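Local coordinates for hypothetical protein (Bacteroides ovatus, PDB 4EPS) that probably forms part of the tip of a fimbrium, the filamentous cell-surface appendage that mediates adhesion and biofilm formation, at residues A[15-26]-A[243-255]. Numbering follows the deposited sequence.
Sequences LNVTDTGIISNE and TAEKMKEGKYKRF
I23 and S24 run parallel to K251 and Y252 as a short two-residue strand pairing: Y252 N donates to I23 O at 3.0 Å, N25 N to Y252 O at 2.9 Å, and a weak, longer bond joins I23 N to G250 O. The Y252 ring packs on the backbone of I22 to S24. Its CG sits between the backbone N and the carbonyl carbon (chi1 73°), which swings the ring back against that backbone; S24 CA lies over one ring face, 3.8 Å from the centroid in a CH-pi contact, while I22 O meets the ring edge in its plane. Replacing Y252 with an alanine would probably leave S24 without the surface it rests on and open a gap beside the 22-24 backbone. I22 pushes CG2 against the peptide that links K251 to Y252, 3.4 Å from K251 C. Beyond the pairing, N25 has CG anti to its backbone N (chi1 -164°), which carries the amide across the aliphatic chain of K248 at about a right angle. From there N25 ND2 donates to a water at 2.7 Å, and K248 N donates to the same water, tying N25 to the loop before G250. That loop closes with a type II turn, K248 to K251, against strand 148-174: S160 OG hydrogen-bonds to K248 O and K251 O. F36 meets the Y252 ring edge-to-face. Thus 23-24, within the predicted propeptide, joins strand 251-256 of the fimbrillin-like region (transthyretin clan), which also pairs in parallel with 148-174, itself a parallel partner of 14-19.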
# COMPACT_ATOMS: atom_id res chain seq x y z
N LEU A 15 -33.19 -23.64 39.62
CA LEU A 15 -33.53 -23.67 38.20
C LEU A 15 -32.41 -23.19 37.34
O LEU A 15 -31.86 -22.10 37.58
CB LEU A 15 -34.76 -22.81 37.88
CG LEU A 15 -36.11 -23.15 38.49
CD1 LEU A 15 -37.19 -22.53 37.66
CD2 LEU A 15 -36.37 -24.64 38.54
N ASN A 16 -32.07 -23.98 36.32
CA ASN A 16 -31.04 -23.64 35.35
C ASN A 16 -31.66 -23.74 33.97
O ASN A 16 -32.50 -24.62 33.74
CB ASN A 16 -29.81 -24.54 35.52
CG ASN A 16 -29.33 -24.67 36.95
OD1 ASN A 16 -28.78 -23.72 37.53
ND2 ASN A 16 -29.58 -25.82 37.57
N VAL A 17 -31.32 -22.81 33.08
CA VAL A 17 -31.87 -22.76 31.73
C VAL A 17 -30.73 -22.59 30.73
O VAL A 17 -29.92 -21.66 30.85
CB VAL A 17 -32.92 -21.61 31.62
CG1 VAL A 17 -33.54 -21.59 30.24
CG2 VAL A 17 -34.03 -21.75 32.68
N THR A 18 -30.66 -23.50 29.75
CA THR A 18 -29.62 -23.45 28.72
C THR A 18 -30.25 -23.48 27.34
O THR A 18 -31.07 -24.35 27.08
CB THR A 18 -28.63 -24.63 28.86
OG1 THR A 18 -28.11 -24.64 30.18
CG2 THR A 18 -27.45 -24.53 27.88
N ASP A 19 -29.84 -22.58 26.47
CA ASP A 19 -30.31 -22.57 25.08
C ASP A 19 -29.43 -23.49 24.26
O ASP A 19 -28.22 -23.34 24.28
CB ASP A 19 -30.27 -21.15 24.51
CG ASP A 19 -30.67 -21.05 23.05
OD1 ASP A 19 -31.24 -22.04 22.51
OD2 ASP A 19 -30.46 -20.00 22.45
N THR A 20 -30.02 -24.42 23.51
CA THR A 20 -29.24 -25.33 22.66
C THR A 20 -28.77 -24.57 21.40
O THR A 20 -27.89 -25.04 20.70
CB THR A 20 -30.04 -26.60 22.30
OG1 THR A 20 -31.19 -26.23 21.56
CG2 THR A 20 -30.44 -27.42 23.53
N GLY A 21 -29.38 -23.41 21.14
CA GLY A 21 -29.02 -22.50 20.04
C GLY A 21 -29.66 -22.78 18.70
O GLY A 21 -30.18 -23.87 18.46
N ILE A 22 -29.67 -21.77 17.83
CA ILE A 22 -30.14 -21.87 16.44
C ILE A 22 -28.91 -22.22 15.62
O ILE A 22 -27.96 -21.42 15.57
CB ILE A 22 -30.85 -20.59 15.95
CG1 ILE A 22 -31.98 -20.17 16.90
CG2 ILE A 22 -31.36 -20.75 14.51
CD1 ILE A 22 -32.64 -18.84 16.61
N ILE A 23 -28.92 -23.39 14.98
CA ILE A 23 -27.76 -23.89 14.24
C ILE A 23 -27.95 -23.80 12.72
O ILE A 23 -29.06 -23.67 12.24
CB ILE A 23 -27.40 -25.34 14.70
CG1 ILE A 23 -28.60 -26.30 14.53
CG2 ILE A 23 -26.89 -25.32 16.16
CD1 ILE A 23 -28.28 -27.85 14.67
N SER A 24 -26.84 -23.83 11.97
CA SER A 24 -26.88 -23.71 10.52
C SER A 24 -27.71 -24.82 9.87
O SER A 24 -27.59 -25.97 10.26
CB SER A 24 -25.47 -23.71 9.94
OG SER A 24 -25.54 -23.25 8.60
N ASN A 25 -28.56 -24.44 8.89
CA ASN A 25 -29.45 -25.35 8.15
C ASN A 25 -28.62 -26.36 7.33
O ASN A 25 -29.05 -27.51 7.16
CB ASN A 25 -30.39 -24.55 7.25
CG ASN A 25 -31.58 -25.32 6.73
OD1 ASN A 25 -31.47 -26.40 6.14
ND2 ASN A 25 -32.76 -24.74 6.88
N GLU A 26 -27.44 -25.93 6.84
CA GLU A 26 -26.49 -26.73 6.06
C GLU A 26 -25.50 -27.44 6.98
O GLU A 26 -25.82 -28.48 7.53
CB GLU A 26 -25.72 -25.83 5.07
N THR A 243 -36.53 -17.86 0.57
CA THR A 243 -36.52 -18.63 1.84
C THR A 243 -37.16 -20.02 1.65
O THR A 243 -37.02 -20.88 2.52
CB THR A 243 -37.22 -17.87 2.99
OG1 THR A 243 -38.64 -17.91 2.81
CG2 THR A 243 -36.72 -16.42 3.15
N ALA A 244 -37.89 -20.23 0.55
CA ALA A 244 -38.56 -21.53 0.31
C ALA A 244 -37.59 -22.70 0.50
O ALA A 244 -36.48 -22.65 -0.02
CB ALA A 244 -39.16 -21.56 -1.09
N GLU A 245 -38.01 -23.71 1.25
CA GLU A 245 -37.30 -24.97 1.57
C GLU A 245 -36.11 -24.78 2.51
O GLU A 245 -35.42 -25.76 2.82
CB GLU A 245 -36.81 -25.71 0.29
CG GLU A 245 -37.82 -25.73 -0.86
CD GLU A 245 -39.19 -26.31 -0.55
OE1 GLU A 245 -39.33 -26.95 0.51
OE2 GLU A 245 -40.09 -26.18 -1.40
N LYS A 246 -35.87 -23.55 2.98
CA LYS A 246 -34.69 -23.32 3.82
C LYS A 246 -35.08 -22.94 5.26
O LYS A 246 -34.19 -22.63 6.05
CB LYS A 246 -33.81 -22.22 3.19
CG LYS A 246 -33.36 -22.57 1.77
CD LYS A 246 -32.88 -21.36 1.01
CE LYS A 246 -32.93 -21.58 -0.49
NZ LYS A 246 -32.52 -20.34 -1.22
N MSE A 247 -36.38 -22.97 5.57
CA MSE A 247 -36.91 -22.52 6.88
C MSE A 247 -37.20 -23.71 7.80
O MSE A 247 -38.35 -24.13 7.95
CB MSE A 247 -38.15 -21.65 6.67
CG MSE A 247 -37.88 -20.42 5.79
SE MSE A 247 -36.93 -19.03 6.82
CE MSE A 247 -35.07 -19.42 6.32
N LYS A 248 -36.14 -24.27 8.39
CA LYS A 248 -36.25 -25.42 9.30
C LYS A 248 -36.33 -24.93 10.74
O LYS A 248 -35.61 -24.00 11.11
CB LYS A 248 -35.06 -26.37 9.15
CG LYS A 248 -35.08 -27.19 7.86
CD LYS A 248 -34.04 -28.30 7.92
CE LYS A 248 -34.26 -29.38 6.89
NZ LYS A 248 -33.49 -30.61 7.21
N GLU A 249 -37.18 -25.57 11.55
CA GLU A 249 -37.35 -25.24 12.96
C GLU A 249 -36.02 -25.33 13.71
O GLU A 249 -35.30 -26.33 13.58
CB GLU A 249 -38.40 -26.19 13.57
CG GLU A 249 -38.64 -26.03 15.05
CD GLU A 249 -39.51 -27.13 15.64
OE1 GLU A 249 -40.24 -27.80 14.87
OE2 GLU A 249 -39.47 -27.32 16.87
N GLY A 250 -35.68 -24.28 14.47
CA GLY A 250 -34.45 -24.23 15.24
C GLY A 250 -33.19 -24.11 14.42
O GLY A 250 -32.09 -24.38 14.91
N LYS A 251 -33.33 -23.71 13.15
CA LYS A 251 -32.17 -23.57 12.28
C LYS A 251 -32.20 -22.24 11.55
O LYS A 251 -33.25 -21.61 11.45
CB LYS A 251 -32.10 -24.74 11.25
CG LYS A 251 -32.00 -26.10 11.95
CD LYS A 251 -31.51 -27.17 11.01
CE LYS A 251 -31.30 -28.48 11.74
NZ LYS A 251 -30.64 -29.49 10.86
N TYR A 252 -31.03 -21.80 11.08
CA TYR A 252 -30.96 -20.55 10.33
C TYR A 252 -30.40 -20.77 8.92
O TYR A 252 -29.62 -21.70 8.67
CB TYR A 252 -30.09 -19.49 11.07
CG TYR A 252 -28.60 -19.75 11.07
CD1 TYR A 252 -27.80 -19.34 10.00
CD2 TYR A 252 -27.97 -20.31 12.18
CE1 TYR A 252 -26.42 -19.55 10.01
CE2 TYR A 252 -26.59 -20.49 12.21
CZ TYR A 252 -25.82 -20.12 11.12
OH TYR A 252 -24.46 -20.30 11.16
N LYS A 253 -30.76 -19.86 8.04
CA LYS A 253 -30.24 -19.81 6.69
C LYS A 253 -29.58 -18.44 6.55
O LYS A 253 -30.26 -17.42 6.75
CB LYS A 253 -31.37 -20.02 5.66
CG LYS A 253 -30.99 -19.65 4.21
CD LYS A 253 -29.83 -20.44 3.62
CE LYS A 253 -29.40 -19.80 2.32
NZ LYS A 253 -28.16 -20.42 1.76
N ARG A 254 -28.28 -18.43 6.24
CA ARG A 254 -27.56 -17.18 6.06
C ARG A 254 -27.42 -16.87 4.57
O ARG A 254 -26.89 -17.68 3.81
CB ARG A 254 -26.18 -17.20 6.74
CG ARG A 254 -25.41 -15.88 6.56
CD ARG A 254 -24.04 -15.91 7.24
NE ARG A 254 -24.07 -15.36 8.60
CZ ARG A 254 -23.85 -16.07 9.71
NH1 ARG A 254 -23.58 -17.37 9.63
NH2 ARG A 254 -23.90 -15.49 10.89
N PHE A 255 -27.91 -15.70 4.17
CA PHE A 255 -27.80 -15.23 2.79
C PHE A 255 -26.64 -14.24 2.72
O PHE A 255 -26.73 -13.18 3.33
CB PHE A 255 -29.09 -14.55 2.34
CG PHE A 255 -30.29 -15.46 2.29
CD1 PHE A 255 -30.59 -16.19 1.13
CD2 PHE A 255 -31.14 -15.59 3.39
CE1 PHE A 255 -31.73 -17.01 1.07
CE2 PHE A 255 -32.29 -16.40 3.32
CZ PHE A 255 -32.57 -17.11 2.17
O HOH W 1 -33.46 -22.73 8.60